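Nucleoprotein (Sendai virus, PDB 6M7D) coats the viral RNA genome at one subunit per six nucleotides, forming the helical nucleocapsid that serves as template for transcription and replication. Local coordinates at residues Ser33-Phe38 with His68-Gly73. Sequence-based numbering, arbitrary orientation.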
loop_
_atom_site.group_PDB
_atom_site.type_symbol
_atom_site.label_atom_id
_atom_site.label_comp_id
_atom_site.label_asym_id
_atom_site.label_seq_id
_atom_site.Cartn_x
_atom_site.Cartn_y
_atom_site.Cartn_z
ATOM N N SER A 33 7.496 -17.235 -14.330
ATOM C CA SER A 33 8.792 -17.627 -13.815
ATOM C C SER A 33 8.618 -18.633 -12.688
ATOM O O SER A 33 7.610 -18.645 -11.980
ATOM C CB SER A 33 9.567 -16.409 -13.315
ATOM O OG SER A 33 10.060 -15.630 -14.389
ATOM N N THR A 34 9.613 -19.493 -12.531
ATOM C CA THR A 34 9.646 -20.457 -11.440
ATOM C C THR A 34 10.543 -19.882 -10.348
ATOM O O THR A 34 11.711 -19.571 -10.590
ATOM C CB THR A 34 10.120 -21.826 -11.924
ATOM O OG1 THR A 34 10.220 -22.722 -10.815
ATOM C CG2 THR A 34 11.460 -21.740 -12.654
ATOM N N VAL A 35 9.982 -19.703 -9.161
ATOM C CA VAL A 35 10.655 -19.014 -8.071
ATOM C C VAL A 35 10.862 -19.983 -6.919
ATOM O O VAL A 35 9.936 -20.697 -6.520
ATOM C CB VAL A 35 9.858 -17.780 -7.613
ATOM C CG1 VAL A 35 10.686 -16.969 -6.687
ATOM C CG2 VAL A 35 9.449 -16.944 -8.804
ATOM N N SER A 36 12.078 -20.000 -6.384
ATOM C CA SER A 36 12.413 -20.830 -5.237
ATOM C C SER A 36 12.056 -20.083 -3.962
ATOM O O SER A 36 12.561 -18.983 -3.718
ATOM C CB SER A 36 13.896 -21.195 -5.243
ATOM O OG SER A 36 14.305 -21.650 -6.516
ATOM N N VAL A 37 11.188 -20.678 -3.154
ATOM C CA VAL A 37 10.811 -20.146 -1.852
ATOM C C VAL A 37 11.300 -21.117 -0.792
ATOM O O VAL A 37 11.029 -22.319 -0.872
ATOM C CB VAL A 37 9.293 -19.932 -1.746
ATOM C CG1 VAL A 37 8.933 -19.464 -0.357
ATOM C CG2 VAL A 37 8.850 -18.927 -2.761
ATOM N N PHE A 38 12.010 -20.600 0.198
ATOM C CA PHE A 38 12.640 -21.416 1.224
ATOM C C PHE A 38 11.869 -21.274 2.524
ATOM O O PHE A 38 11.763 -20.172 3.070
ATOM C CB PHE A 38 14.100 -21.014 1.403
ATOM C CG PHE A 38 14.874 -21.023 0.130
ATOM C CD1 PHE A 38 15.510 -22.169 -0.293
ATOM C CD2 PHE A 38 14.948 -19.894 -0.657
ATOM C CE1 PHE A 38 16.213 -22.184 -1.470
ATOM C CE2 PHE A 38 15.653 -19.907 -1.833
ATOM C CZ PHE A 38 16.285 -21.051 -2.240
ATOM N N HIS A 68 14.972 -10.540 -10.437
ATOM C CA HIS A 68 13.909 -9.877 -9.635
ATOM C C HIS A 68 12.898 -10.916 -9.144
ATOM O O HIS A 68 12.447 -10.784 -7.992
ATOM C CB HIS A 68 13.266 -8.733 -10.429
ATOM C CG HIS A 68 13.991 -7.438 -10.287
ATOM N ND1 HIS A 68 13.573 -6.449 -9.420
ATOM C CD2 HIS A 68 15.108 -6.970 -10.883
ATOM C CE1 HIS A 68 14.397 -5.425 -9.495
ATOM N NE2 HIS A 68 15.348 -5.720 -10.384
ATOM N N SER A 69 12.543 -11.897 -9.978
ATOM C CA SER A 69 11.621 -12.924 -9.515
ATOM C C SER A 69 12.206 -13.697 -8.342
ATOM O O SER A 69 11.494 -14.029 -7.391
ATOM C CB SER A 69 11.272 -13.869 -10.661
ATOM O OG SER A 69 12.094 -15.019 -10.634
ATOM N N GLN A 70 13.511 -13.966 -8.373
ATOM C CA GLN A 70 14.127 -14.698 -7.271
ATOM C C GLN A 70 14.211 -13.837 -6.019
ATOM O O GLN A 70 14.030 -14.327 -4.901
ATOM C CB GLN A 70 15.509 -15.201 -7.675
ATOM C CG GLN A 70 16.007 -16.313 -6.780
ATOM C CD GLN A 70 14.890 -17.238 -6.328
ATOM O OE1 GLN A 70 14.308 -17.965 -7.132
ATOM N NE2 GLN A 70 14.580 -17.207 -5.038
ATOM N N ARG A 71 14.492 -12.545 -6.186
ATOM C CA ARG A 71 14.465 -11.640 -5.045
ATOM C C ARG A 71 13.061 -11.536 -4.466
ATOM O O ARG A 71 12.883 -11.478 -3.242
ATOM C CB ARG A 71 14.987 -10.272 -5.466
ATOM C CG ARG A 71 16.369 -10.317 -6.056
ATOM C CD ARG A 71 16.684 -9.044 -6.796
ATOM N NE ARG A 71 16.611 -7.881 -5.926
ATOM C CZ ARG A 71 16.895 -6.645 -6.315
ATOM N NH1 ARG A 71 17.273 -6.417 -7.559
ATOM N NH2 ARG A 71 16.804 -5.640 -5.460
ATOM N N GLY A 72 12.048 -11.521 -5.327
ATOM C CA GLY A 72 10.684 -11.575 -4.844
ATOM C C GLY A 72 10.377 -12.862 -4.114
ATOM O O GLY A 72 9.591 -12.870 -3.170
ATOM N N GLY A 73 10.998 -13.963 -4.530
ATOM C CA GLY A 73 10.824 -15.214 -3.815
ATOM C C GLY A 73 11.527 -15.238 -2.478
ATOM O O GLY A 73 11.065 -15.890 -1.544
#
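Q70 NE2 donates to S36 O at 3.0 Å, with an N-H...O angle of 171°, while the other end of the same amide, Q70 OE1, accepts from S36 N at 3.1 Å. Both acceptors are met in their carbonyl planes on a lone pair, and S36 O lies almost in the amide plane of Q70. The group is therefore gripped at both ends by one residue, which fixes its rotation. With CG of Q70 anti to the backbone N, the chain bends at chi2 (36°), bringing the amide from the flank of helix 68-80 onto the strand. V35 sends its two methyls to the helix: CG1 lies 3.4 Å from G73 CA, where the lack of a side chain lets the strand come close, and CG2 lies 3.7 Å from S69 OG. S33 CB lies 3.9 Å from S69 OG. Backbone bonds from S33, V35 and V37 run to strand 99-108 on the sheet side, and S77 OG bonds both F38 N and G73 O. Pairing with Q70 thus gives the backbone N and O of S36, on the strand's border away from strand 99-108, partners of the kind a neighbouring strand could supply, so that at S36 helix 68-80 takes the place of one.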